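Local coordinates for VIN1 (Oscarella pearsei, PDB 6BFI), which probably binds actin filaments and may play a role in cell-cell adhesion, as a sponge homolog of vinculin, at residues A[675-680]-A[697-702]; A[692-697]-A[733-738]; A[753-758]-A[811-816]; A[761-766]-A[804-809]. All blocks are in the same frame, centred on the assembly; numbering follows the deposited sequence.

Interaction 1: residues A[675-680]-A[697-702]; sequences ASVFRE and QMARKM
Phe678 and Ala699 bring their CA atoms to 5.4 Å where helix 669-682 and helix 690-710 pass with roughly opposite chain directions. The two are consecutive helices joined by a short loop, so this is an alpha-helical hairpin, part of the helical bundle near the C-terminus of this vinculin-family chain. The close approach fits an alanine at the crossing, whose side chain is a single methyl. That methyl comes up against Phe678 CB at 3.6 Å and also meets the backbone N of Phe678, 3.8 Å from Ala699 CB. Val677 closes on the same methyl with one branch, CG1 lying 4.1 Å from Ala699 CB. Phe678 carries CG on the far side of CB from its backbone N (chi1 180°), which sends the ring past the alanine; Ala699 CB ends up at the ring's edge, near its plane, rather than over a face. The contact is buried and wholly apolar, with no hydrogen bond crossing it. Helix 649-659 packs on Phe678 through Glu655 and Arg659, while Met804 of helix 786-817 touches Val677. Beside the ring, Arg700 reaches back along its own helix; NE makes a salt bridge with Glu655, and NH1 donates to the side-chain oxygen of Gln697. That second bond, Arg700 NH1 to Gln697 OE1, is 3.0 Å long and bent (131° at the hydrogen); the donor sits in the amide's carbonyl plane, but OE1 is tilted 24° out of the guanidinium plane.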
loop_
_atom_site.group_PDB
_atom_site.type_symbol
_atom_site.label_atom_id
_atom_site.label_comp_id
_atom_site.label_asym_id
_atom_site.label_seq_id
_atom_site.Cartn_x
_atom_site.Cartn_y
_atom_site.Cartn_z
ATOM N N ALA A 675 22.419 -1.074 11.238
ATOM C CA ALA A 675 22.909 0.277 11.486
ATOM C C ALA A 675 21.916 1.336 11.038
ATOM O O ALA A 675 21.808 2.383 11.684
ATOM C CB ALA A 675 24.249 0.491 10.781
ATOM N N SER A 676 21.183 1.087 9.950
ATOM C CA SER A 676 20.124 2.012 9.562
ATOM C C SER A 676 19.015 2.036 10.602
ATOM O O SER A 676 18.470 3.101 10.913
ATOM C CB SER A 676 19.565 1.637 8.189
ATOM O OG SER A 676 18.861 0.409 8.245
ATOM N N VAL A 677 18.668 0.873 11.159
ATOM C CA VAL A 677 17.643 0.846 12.202
ATOM C C VAL A 677 18.142 1.549 13.460
ATOM O O VAL A 677 17.462 2.425 14.017
ATOM C CB VAL A 677 17.215 -0.601 12.497
ATOM C CG1 VAL A 677 16.439 -0.664 13.791
ATOM C CG2 VAL A 677 16.381 -1.136 11.356
ATOM N N PHE A 678 19.335 1.172 13.929
ATOM C CA PHE A 678 19.905 1.789 15.122
ATOM C C PHE A 678 20.013 3.299 14.962
ATOM O O PHE A 678 19.777 4.050 15.914
ATOM C CB PHE A 678 21.278 1.183 15.420
ATOM C CG PHE A 678 21.953 1.766 16.629
ATOM C CD1 PHE A 678 21.701 1.256 17.891
ATOM C CD2 PHE A 678 22.843 2.820 16.504
ATOM C CE1 PHE A 678 22.320 1.791 19.007
ATOM C CE2 PHE A 678 23.463 3.358 17.615
ATOM C CZ PHE A 678 23.201 2.841 18.868
ATOM N N ARG A 679 20.363 3.762 13.763
ATOM C CA ARG A 679 20.478 5.196 13.534
ATOM C C ARG A 679 19.113 5.863 13.471
ATOM O O ARG A 679 18.970 7.015 13.892
ATOM C CB ARG A 679 21.261 5.454 12.250
ATOM C CG ARG A 679 21.834 6.848 12.147
ATOM C CD ARG A 679 23.005 6.880 11.181
ATOM N NE ARG A 679 24.078 5.967 11.578
ATOM C CZ ARG A 679 24.318 4.794 10.997
ATOM N NH1 ARG A 679 23.561 4.386 9.988
ATOM N NH2 ARG A 679 25.314 4.029 11.426
ATOM N N GLU A 680 18.102 5.163 12.951
ATOM C CA GLU A 680 16.752 5.716 12.962
ATOM C C GLU A 680 16.247 5.900 14.387
ATOM O O GLU A 680 15.650 6.932 14.715
ATOM C CB GLU A 680 15.803 4.814 12.169
ATOM C CG GLU A 680 14.360 5.301 12.129
ATOM C CD GLU A 680 14.193 6.573 11.322
ATOM O OE1 GLU A 680 15.017 6.817 10.415
ATOM O OE2 GLU A 680 13.239 7.332 11.598
ATOM N N GLN A 697 17.774 -2.342 21.008
ATOM C CA GLN A 697 18.217 -3.681 21.386
ATOM C C GLN A 697 18.159 -4.636 20.199
ATOM O O GLN A 697 19.082 -5.433 19.984
ATOM C CB GLN A 697 17.361 -4.203 22.542
ATOM C CG GLN A 697 17.810 -5.536 23.121
ATOM C CD GLN A 697 18.908 -5.395 24.161
ATOM O OE1 GLN A 697 19.691 -4.443 24.138
ATOM N NE2 GLN A 697 18.965 -6.344 25.088
ATOM N N MET A 698 17.089 -4.554 19.404
ATOM C CA MET A 698 16.964 -5.416 18.234
ATOM C C MET A 698 18.061 -5.130 17.216
ATOM O O MET A 698 18.576 -6.051 16.571
ATOM C CB MET A 698 15.583 -5.241 17.603
ATOM C CG MET A 698 15.256 -6.259 16.526
ATOM S SD MET A 698 13.565 -6.101 15.921
ATOM C CE MET A 698 12.664 -6.016 17.467
ATOM N N ALA A 699 18.433 -3.857 17.060
ATOM C CA ALA A 699 19.527 -3.513 16.157
ATOM C C ALA A 699 20.845 -4.106 16.643
ATOM O O ALA A 699 21.603 -4.687 15.856
ATOM C CB ALA A 699 19.636 -1.995 16.017
ATOM N N ARG A 700 21.132 -3.966 17.942
ATOM C CA ARG A 700 22.336 -4.571 18.508
ATOM C C ARG A 700 22.372 -6.071 18.237
ATOM O O ARG A 700 23.371 -6.607 17.736
ATOM C CB ARG A 700 22.399 -4.298 20.013
ATOM C CG ARG A 700 22.374 -2.828 20.403
ATOM C CD ARG A 700 22.418 -2.668 21.917
ATOM N NE ARG A 700 22.226 -1.282 22.337
ATOM C CZ ARG A 700 21.140 -0.825 22.952
ATOM N NH1 ARG A 700 20.137 -1.643 23.234
ATOM N NH2 ARG A 700 21.060 0.454 23.294
ATOM N N LYS A 701 21.271 -6.762 18.551
ATOM C CA LYS A 701 21.203 -8.202 18.326
ATOM C C LYS A 701 21.415 -8.550 16.857
ATOM O O LYS A 701 22.103 -9.529 16.539
ATOM C CB LYS A 701 19.860 -8.739 18.818
ATOM C CG LYS A 701 19.656 -8.618 20.324
ATOM C CD LYS A 701 18.252 -9.050 20.723
ATOM C CE LYS A 701 18.071 -9.040 22.232
ATOM N NZ LYS A 701 18.993 -9.992 22.906
ATOM N N MET A 702 20.847 -7.756 15.947
ATOM C CA MET A 702 20.996 -8.049 14.523
ATOM C C MET A 702 22.438 -7.861 14.066
ATOM O O MET A 702 22.930 -8.616 13.215
ATOM C CB MET A 702 20.048 -7.174 13.703
ATOM C CG MET A 702 20.030 -7.500 12.217
ATOM S SD MET A 702 19.274 -9.097 11.821
ATOM C CE MET A 702 17.550 -8.763 12.184
#

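Interaction 2: residues A[692-697]-A[733-738]; sequences ISLVKQ and AQELLK
Leu694 reaches over to Glu735 and Leu736 from helix 690-710, and it does so with one methyl. Its CG stands opposite the carbonyl carbon (chi1 -56°), and from there CD1 settles on the backbone of the facing helix, 4.0 Å from Glu735 C and equally far from Leu736 N. The same Leu694 CD1 lies 4.1 Å from Glu735 CB, so the glutamate gives the leucine the aliphatic root of its side chain. One residue further on, Val695 turns to the inner flank and meets Leu736 side chain to side chain: Val695 CG2 and Leu736 CD1 are 4.0 Å apart, and the two chains cross at a slant. Leu736 gets there with CG anti to its own backbone N (chi1 174°). Inward of this pair, Val807 of helix 786-817 touches both Val695 and Leu736, which marks that flank as the buried one, whereas Glu735 is exposed. Hydrogen bonds play no part between the segments. The two axes come within 9.9 Å and their directions differ by 157°, the slightly inclined antiparallel packing of neighbouring helices in an up-and-down bundle, consistent with the tail bundle of the vinculin family.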
loop_
_atom_site.group_PDB
_atom_site.type_symbol
_atom_site.label_atom_id
_atom_site.label_comp_id
_atom_site.label_asym_id
_atom_site.label_seq_id
_atom_site.Cartn_x
_atom_site.Cartn_y
_atom_site.Cartn_z
ATOM N N ILE A 692 11.588 2.678 21.448
ATOM C CA ILE A 692 12.954 2.987 21.032
ATOM C C ILE A 692 13.939 2.026 21.685
ATOM O O ILE A 692 14.928 1.609 21.067
ATOM C CB ILE A 692 13.283 4.457 21.357
ATOM C CG1 ILE A 692 12.355 5.390 20.575
ATOM C CG2 ILE A 692 14.737 4.771 21.048
ATOM C CD1 ILE A 692 12.391 5.168 19.074
ATOM N N SER A 693 13.676 1.645 22.937
ATOM C CA SER A 693 14.549 0.702 23.630
ATOM C C SER A 693 14.531 -0.661 22.949
ATOM O O SER A 693 15.589 -1.240 22.661
ATOM C CB SER A 693 14.121 0.578 25.093
ATOM O OG SER A 693 13.893 1.854 25.665
ATOM N N LEU A 694 13.333 -1.189 22.684
ATOM C CA LEU A 694 13.221 -2.480 22.009
ATOM C C LEU A 694 13.889 -2.447 20.642
ATOM O O LEU A 694 14.546 -3.414 20.237
ATOM C CB LEU A 694 11.752 -2.881 21.866
ATOM C CG LEU A 694 10.885 -2.946 23.125
ATOM C CD1 LEU A 694 9.533 -3.565 22.805
ATOM C CD2 LEU A 694 11.585 -3.715 24.236
ATOM N N VAL A 695 13.735 -1.337 19.917
ATOM C CA VAL A 695 14.278 -1.263 18.565
ATOM C C VAL A 695 15.801 -1.183 18.596
ATOM O O VAL A 695 16.484 -1.833 17.796
ATOM C CB VAL A 695 13.658 -0.078 17.809
ATOM C CG1 VAL A 695 14.370 0.123 16.503
ATOM C CG2 VAL A 695 12.179 -0.327 17.564
ATOM N N LYS A 696 16.358 -0.388 19.513
ATOM C CA LYS A 696 17.811 -0.321 19.644
ATOM C C LYS A 696 18.387 -1.680 20.023
ATOM O O LYS A 696 19.374 -2.137 19.433
ATOM C CB LYS A 696 18.201 0.737 20.675
ATOM C CG LYS A 696 18.541 2.094 20.085
ATOM C CD LYS A 696 18.938 3.073 21.177
ATOM C CE LYS A 696 19.444 4.379 20.596
ATOM N NZ LYS A 696 19.797 5.366 21.658
ATOM N N GLN A 697 17.774 -2.342 21.008
ATOM C CA GLN A 697 18.217 -3.681 21.386
ATOM C C GLN A 697 18.159 -4.636 20.199
ATOM O O GLN A 697 19.082 -5.433 19.984
ATOM C CB GLN A 697 17.361 -4.203 22.542
ATOM C CG GLN A 697 17.810 -5.536 23.121
ATOM C CD GLN A 697 18.908 -5.395 24.161
ATOM O OE1 GLN A 697 19.691 -4.443 24.138
ATOM N NE2 GLN A 697 18.965 -6.344 25.088
ATOM N N ALA A 733 11.076 -9.161 18.344
ATOM C CA ALA A 733 10.051 -8.783 17.378
ATOM C C ALA A 733 8.651 -9.054 17.910
ATOM O O ALA A 733 7.721 -8.292 17.617
ATOM C CB ALA A 733 10.271 -9.526 16.061
ATOM N N GLN A 734 8.480 -10.124 18.691
ATOM C CA GLN A 734 7.194 -10.369 19.336
ATOM C C GLN A 734 6.825 -9.218 20.262
ATOM O O GLN A 734 5.723 -8.659 20.173
ATOM C CB GLN A 734 7.230 -11.685 20.114
ATOM C CG GLN A 734 7.467 -12.923 19.266
ATOM C CD GLN A 734 7.431 -14.201 20.088
ATOM O OE1 GLN A 734 7.148 -14.175 21.287
ATOM N NE2 GLN A 734 7.721 -15.326 19.445
ATOM N N GLU A 735 7.743 -8.845 21.160
ATOM C CA GLU A 735 7.458 -7.752 22.087
ATOM C C GLU A 735 7.199 -6.446 21.344
ATOM O O GLU A 735 6.311 -5.670 21.725
ATOM C CB GLU A 735 8.611 -7.596 23.078
ATOM C CG GLU A 735 8.707 -8.731 24.084
ATOM C CD GLU A 735 9.995 -8.699 24.883
ATOM O OE1 GLU A 735 10.986 -8.120 24.394
ATOM O OE2 GLU A 735 10.014 -9.255 26.002
ATOM N N LEU A 736 7.955 -6.192 20.273
ATOM C CA LEU A 736 7.726 -4.996 19.467
ATOM C C LEU A 736 6.331 -5.002 18.858
ATOM O O LEU A 736 5.660 -3.964 18.812
ATOM C CB LEU A 736 8.785 -4.889 18.370
ATOM C CG LEU A 736 8.578 -3.751 17.368
ATOM C CD1 LEU A 736 8.822 -2.401 18.029
ATOM C CD2 LEU A 736 9.464 -3.926 16.143
ATOM N N LEU A 737 5.875 -6.163 18.382
ATOM C CA LEU A 737 4.530 -6.242 17.824
ATOM C C LEU A 737 3.478 -5.996 18.897
ATOM O O LEU A 737 2.459 -5.345 18.636
ATOM C CB LEU A 737 4.315 -7.599 17.152
ATOM C CG LEU A 737 3.178 -7.703 16.129
ATOM C CD1 LEU A 737 3.493 -8.787 15.122
ATOM C CD2 LEU A 737 1.833 -7.981 16.793
ATOM N N LYS A 738 3.708 -6.500 20.113
ATOM C CA LYS A 738 2.760 -6.254 21.196
ATOM C C LYS A 738 2.663 -4.766 21.518
ATOM O O LYS A 738 1.564 -4.196 21.549
ATOM C CB LYS A 738 3.158 -7.051 22.439
ATOM C CG LYS A 738 2.730 -8.510 22.405
ATOM C CD LYS A 738 3.034 -9.209 23.722
ATOM C CE LYS A 738 2.495 -10.631 23.731
ATOM N NZ LYS A 738 2.796 -11.330 25.011
#

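Interaction 3: residues A[753-758]-A[811-816]; sequences KTNLLQ and IRASEA
The carbonyl oxygen of Ala813 accepts a hydrogen bond from a water at 2.7 Å, the shortest polar link in this contact. That water in turn takes a weak, long bond from the amide of Asn755, whose ND2 lies 3.4 Å from the water oxygen. The bridge therefore holds firmly to helix 786-817 and only loosely to helix 750-760. Asn755 extends its amide toward the facing helix with CG anti to the backbone N (chi1 -177°), and the nitrogen end also rests on the alanine methyl, ND2 to Ala813 CB being 3.7 Å. The rest is van der Waals packing round Leu756. Its CD1 approaches the same methyl, 3.9 Å from Ala813 CB, and leans still closer to the next residue, 3.5 Å from Ser814 OG. The hydroxyl is hydrogen-bonded to the backbone O of Val810 one turn earlier in its own helix, so the leucine methyls pack against an oxygen that already has its partner. With Ala813 offering only a methyl, the backbones draw in tightly; the CA atoms of Leu756 and Ala813 are 5.3 Å apart, and the axes approach to 8.9 Å at 155°, nearly antiparallel. In the bundle, Ala744 of helix 718-745 packs against Leu756, and Leu691 of helix 690-710 touches Ser814. Asn755 also touches Ser431, in a loop far back in the sequence, so the seam between helices 750-760 and 786-817 borders an earlier part of the chain.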
loop_
_atom_site.group_PDB
_atom_site.type_symbol
_atom_site.label_atom_id
_atom_site.label_comp_id
_atom_site.label_asym_id
_atom_site.label_seq_id
_atom_site.Cartn_x
_atom_site.Cartn_y
_atom_site.Cartn_z
ATOM N N LYS A 753 -3.423 4.550 11.938
ATOM C CA LYS A 753 -3.685 3.238 12.525
ATOM C C LYS A 753 -3.458 2.130 11.502
ATOM O O LYS A 753 -2.684 1.192 11.734
ATOM C CB LYS A 753 -5.121 3.206 13.053
ATOM C CG LYS A 753 -5.431 2.145 14.091
ATOM C CD LYS A 753 -6.930 2.116 14.366
ATOM C CE LYS A 753 -7.269 1.377 15.650
ATOM N NZ LYS A 753 -6.919 2.170 16.862
ATOM N N THR A 754 -4.127 2.237 10.351
ATOM C CA THR A 754 -3.927 1.283 9.265
ATOM C C THR A 754 -2.474 1.263 8.810
ATOM O O THR A 754 -1.914 0.192 8.545
ATOM C CB THR A 754 -4.853 1.625 8.096
ATOM O OG1 THR A 754 -6.213 1.358 8.465
ATOM C CG2 THR A 754 -4.498 0.809 6.864
ATOM N N ASN A 755 -1.844 2.438 8.721
ATOM C CA ASN A 755 -0.449 2.501 8.295
ATOM C C ASN A 755 0.447 1.659 9.195
ATOM O O ASN A 755 1.359 0.976 8.712
ATOM C CB ASN A 755 0.025 3.954 8.274
ATOM C CG ASN A 755 1.451 4.096 7.777
ATOM O OD1 ASN A 755 1.909 3.316 6.943
ATOM N ND2 ASN A 755 2.162 5.094 8.291
ATOM N N LEU A 756 0.197 1.683 10.506
ATOM C CA LEU A 756 1.022 0.911 11.430
ATOM C C LEU A 756 0.659 -0.571 11.411
ATOM O O LEU A 756 1.547 -1.432 11.499
ATOM C CB LEU A 756 0.889 1.476 12.845
ATOM C CG LEU A 756 1.679 0.777 13.953
ATOM C CD1 LEU A 756 3.174 0.798 13.656
ATOM C CD2 LEU A 756 1.387 1.417 15.301
ATOM N N LEU A 757 -0.633 -0.890 11.291
ATOM C CA LEU A 757 -1.041 -2.292 11.313
ATOM C C LEU A 757 -0.577 -3.032 10.064
ATOM O O LEU A 757 -0.211 -4.213 10.139
ATOM C CB LEU A 757 -2.557 -2.400 11.473
ATOM C CG LEU A 757 -3.065 -2.084 12.880
ATOM C CD1 LEU A 757 -4.520 -2.489 13.033
ATOM C CD2 LEU A 757 -2.202 -2.772 13.925
ATOM N N GLN A 758 -0.583 -2.360 8.908
ATOM C CA GLN A 758 -0.074 -2.982 7.687
ATOM C C GLN A 758 1.368 -3.438 7.861
ATOM O O GLN A 758 1.768 -4.481 7.330
ATOM C CB GLN A 758 -0.181 -2.008 6.514
ATOM C CG GLN A 758 -1.594 -1.762 6.021
ATOM C CD GLN A 758 -1.636 -0.810 4.842
ATOM O OE1 GLN A 758 -0.606 -0.281 4.421
ATOM N NE2 GLN A 758 -2.828 -0.589 4.300
ATOM N N ILE A 811 8.984 2.266 13.378
ATOM C CA ILE A 811 9.346 3.432 14.182
ATOM C C ILE A 811 8.598 4.658 13.680
ATOM O O ILE A 811 7.873 5.325 14.430
ATOM C CB ILE A 811 10.865 3.672 14.153
ATOM C CG1 ILE A 811 11.636 2.445 14.626
ATOM C CG2 ILE A 811 11.228 4.881 15.007
ATOM C CD1 ILE A 811 13.122 2.604 14.439
ATOM N N ARG A 812 8.756 4.964 12.387
ATOM C CA ARG A 812 8.130 6.173 11.858
ATOM C C ARG A 812 6.607 6.109 11.961
ATOM O O ARG A 812 5.961 7.090 12.354
ATOM C CB ARG A 812 8.569 6.403 10.413
ATOM C CG ARG A 812 10.063 6.634 10.268
ATOM C CD ARG A 812 10.449 6.915 8.828
ATOM N NE ARG A 812 11.895 7.033 8.673
ATOM C CZ ARG A 812 12.505 7.278 7.519
ATOM N NH1 ARG A 812 11.794 7.434 6.410
ATOM N NH2 ARG A 812 13.827 7.371 7.474
ATOM N N ALA A 813 6.015 4.959 11.625
ATOM C CA ALA A 813 4.563 4.832 11.684
ATOM C C ALA A 813 4.045 4.915 13.114
ATOM O O ALA A 813 2.917 5.367 13.337
ATOM C CB ALA A 813 4.121 3.520 11.035
ATOM N N SER A 814 4.846 4.481 14.089
ATOM C CA SER A 814 4.440 4.600 15.486
ATOM C C SER A 814 4.494 6.049 15.946
ATOM O O SER A 814 3.587 6.523 16.646
ATOM C CB SER A 814 5.327 3.721 16.367
ATOM O OG SER A 814 5.280 2.368 15.953
ATOM N N GLU A 815 5.553 6.769 15.563
ATOM C CA GLU A 815 5.608 8.198 15.850
ATOM C C GLU A 815 4.421 8.923 15.226
ATOM O O GLU A 815 3.871 9.857 15.820
ATOM C CB GLU A 815 6.929 8.784 15.349
ATOM C CG GLU A 815 7.205 10.213 15.806
ATOM C CD GLU A 815 6.606 11.258 14.883
ATOM O OE1 GLU A 815 6.185 10.897 13.764
ATOM O OE2 GLU A 815 6.558 12.443 15.279
ATOM N N ALA A 816 4.007 8.498 14.029
ATOM C CA ALA A 816 2.841 9.106 13.397
ATOM C C ALA A 816 1.556 8.730 14.123
ATOM O O ALA A 816 0.624 9.539 14.208
ATOM C CB ALA A 816 2.765 8.697 11.927
HETATM O O HOH W 1 1.056 5.573 11.447
#

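Interaction 4: residues A[761-766]-A[804-809]; sequences DRIPTI and MRTVKD
Ile763 CG1 lies 3.7 Å from Thr806 CG2, with the isoleucine's CD1 close behind, an apolar contact in which the side chains meet at an angle. Against the other branch of the threonine, Ile766, one turn further on, rests a methyl on the hydroxyl, its CD1 3.8 Å from Thr806 OG1. Polar neighbours approach that oxygen without bonding to it. The guanidinium of Arg762 arrives from the opposite direction and obliquely, with NE 3.6 Å and NH2 3.7 Å from Thr806 OG1, too far and too poorly aimed for hydrogen bonds; the hydroxyl is instead bonded within its own helix to Asn802 O. Arg762 leaves its backbone with CG between N and the carbonyl carbon (chi1 60°) and then runs extended as far as NE, which carries the charge across. An alanine in place of Thr806 would remove both branches, and would probably leave Ile763 with a gap where the methyl was and Asn802 O without its hydroxyl partner. Within the first segment, Thr765 OG1 donates to Arg762 O at 3.0 Å, from above the carbonyl plane. The contact joins the start of helix 763-778 to the C-terminal half of helix 786-817; Ala733 and Leu737 of helix 718-745 pack on Ile763 beside it.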
loop_
_atom_site.group_PDB
_atom_site.type_symbol
_atom_site.label_atom_id
_atom_site.label_comp_id
_atom_site.label_asym_id
_atom_site.label_seq_id
_atom_site.Cartn_x
_atom_site.Cartn_y
_atom_site.Cartn_z
ATOM N N ASP A 761 1.556 -6.515 10.542
ATOM C CA ASP A 761 0.930 -7.792 10.209
ATOM C C ASP A 761 1.891 -8.784 9.566
ATOM O O ASP A 761 1.617 -9.988 9.595
ATOM C CB ASP A 761 -0.275 -7.569 9.295
ATOM C CG ASP A 761 -1.504 -7.104 10.057
ATOM O OD1 ASP A 761 -1.634 -7.465 11.246
ATOM O OD2 ASP A 761 -2.336 -6.380 9.470
ATOM N N ARG A 762 3.002 -8.327 8.990
ATOM C CA ARG A 762 3.938 -9.235 8.341
ATOM C C ARG A 762 5.160 -9.556 9.197
ATOM O O ARG A 762 5.989 -10.371 8.782
ATOM C CB ARG A 762 4.378 -8.665 6.984
ATOM C CG ARG A 762 5.076 -7.315 7.027
ATOM C CD ARG A 762 5.382 -6.837 5.608
ATOM N NE ARG A 762 6.277 -5.684 5.572
ATOM C CZ ARG A 762 5.879 -4.428 5.391
ATOM N NH1 ARG A 762 4.591 -4.152 5.224
ATOM N NH2 ARG A 762 6.771 -3.446 5.372
ATOM N N ILE A 763 5.280 -8.959 10.387
ATOM C CA ILE A 763 6.439 -9.229 11.244
ATOM C C ILE A 763 6.518 -10.688 11.690
ATOM O O ILE A 763 7.610 -11.276 11.605
ATOM C CB ILE A 763 6.459 -8.250 12.429
ATOM C CG1 ILE A 763 6.699 -6.821 11.937
ATOM C CG2 ILE A 763 7.529 -8.647 13.437
ATOM C CD1 ILE A 763 6.850 -5.810 13.047
ATOM N N PRO A 764 5.438 -11.325 12.173
ATOM C CA PRO A 764 5.597 -12.696 12.699
ATOM C C PRO A 764 6.144 -13.686 11.684
ATOM O O PRO A 764 7.029 -14.486 12.020
ATOM C CB PRO A 764 4.174 -13.064 13.148
ATOM C CG PRO A 764 3.282 -12.148 12.390
ATOM C CD PRO A 764 4.042 -10.870 12.293
ATOM N N THR A 765 5.647 -13.657 10.444
ATOM C CA THR A 765 6.179 -14.555 9.424
ATOM C C THR A 765 7.638 -14.240 9.122
ATOM O O THR A 765 8.435 -15.152 8.867
ATOM C CB THR A 765 5.338 -14.471 8.150
ATOM O OG1 THR A 765 5.084 -13.099 7.829
ATOM C CG2 THR A 765 4.022 -15.202 8.339
ATOM N N ILE A 766 8.008 -12.958 9.150
ATOM C CA ILE A 766 9.409 -12.587 8.965
ATOM C C ILE A 766 10.275 -13.220 10.044
ATOM O O ILE A 766 11.352 -13.751 9.757
ATOM C CB ILE A 766 9.577 -11.057 8.954
ATOM C CG1 ILE A 766 8.872 -10.427 7.758
ATOM C CG2 ILE A 766 11.045 -10.701 8.903
ATOM C CD1 ILE A 766 8.825 -8.911 7.838
ATOM N N MET A 804 14.600 -5.495 9.072
ATOM C CA MET A 804 15.075 -4.194 9.533
ATOM C C MET A 804 14.311 -3.050 8.872
ATOM O O MET A 804 13.935 -2.080 9.545
ATOM C CB MET A 804 16.578 -4.068 9.290
ATOM C CG MET A 804 17.410 -4.869 10.283
ATOM S SD MET A 804 16.637 -4.907 11.919
ATOM C CE MET A 804 17.962 -4.318 12.957
ATOM N N ARG A 805 14.065 -3.143 7.561
ATOM C CA ARG A 805 13.224 -2.152 6.894
ATOM C C ARG A 805 11.864 -2.049 7.573
ATOM O O ARG A 805 11.371 -0.947 7.854
ATOM C CB ARG A 805 13.052 -2.508 5.417
ATOM C CG ARG A 805 14.282 -2.272 4.564
ATOM C CD ARG A 805 13.936 -2.357 3.085
ATOM N NE ARG A 805 13.372 -3.657 2.731
ATOM C CZ ARG A 805 14.084 -4.679 2.271
ATOM N NH1 ARG A 805 15.393 -4.556 2.102
ATOM N NH2 ARG A 805 13.486 -5.825 1.975
ATOM N N THR A 806 11.257 -3.201 7.865
ATOM C CA THR A 806 9.948 -3.203 8.509
ATOM C C THR A 806 9.998 -2.531 9.877
ATOM O O THR A 806 9.122 -1.724 10.208
ATOM C CB THR A 806 9.432 -4.637 8.626
ATOM O OG1 THR A 806 9.331 -5.211 7.319
ATOM C CG2 THR A 806 8.066 -4.661 9.290
ATOM N N VAL A 807 11.019 -2.839 10.683
ATOM C CA VAL A 807 11.116 -2.255 12.020
ATOM C C VAL A 807 11.293 -0.743 11.936
ATOM O O VAL A 807 10.692 0.011 12.713
ATOM C CB VAL A 807 12.260 -2.916 12.812
ATOM C CG1 VAL A 807 12.495 -2.182 14.127
ATOM C CG2 VAL A 807 11.950 -4.383 13.071
ATOM N N LYS A 808 12.119 -0.276 10.999
ATOM C CA LYS A 808 12.322 1.160 10.829
ATOM C C LYS A 808 11.017 1.863 10.458
ATOM O O LYS A 808 10.613 2.853 11.097
ATOM C CB LYS A 808 13.401 1.384 9.768
ATOM C CG LYS A 808 13.516 2.787 9.225
ATOM C CD LYS A 808 14.657 2.848 8.222
ATOM C CE LYS A 808 14.724 4.192 7.525
ATOM N NZ LYS A 808 15.883 4.266 6.594
ATOM N N ASP A 809 10.328 1.347 9.435
ATOM C CA ASP A 809 9.034 1.913 9.072
ATOM C C ASP A 809 8.038 1.822 10.222
ATOM O O ASP A 809 7.111 2.635 10.304
ATOM C CB ASP A 809 8.486 1.218 7.826
ATOM C CG ASP A 809 9.292 1.538 6.580
ATOM O OD1 ASP A 809 9.755 2.690 6.451
ATOM O OD2 ASP A 809 9.465 0.636 5.733
#

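Val695 is the hub that ties these contacts into one bundle core. Its CG1 in interaction 2 lies 3.5 Å from Val677 CG1 of interaction 1 and 3.5 Å from Ile811 CD1 of interaction 3; Val807 CG1 of interaction 4 is 3.8 Å from the same Val695 CG1. Interactions 1 and 2 share helix 690-710, their centres about 11 Å apart, and interactions 3 and 4 share helix 786-817, their centres about 12 Å apart. Interactions 1 and 3, about 18 Å between centres, are also joined by a salt bridge, Glu680 OE1 to Arg812 NH2 at 3.2 Å. Helix 786-817 thus packs against helices met in every contact.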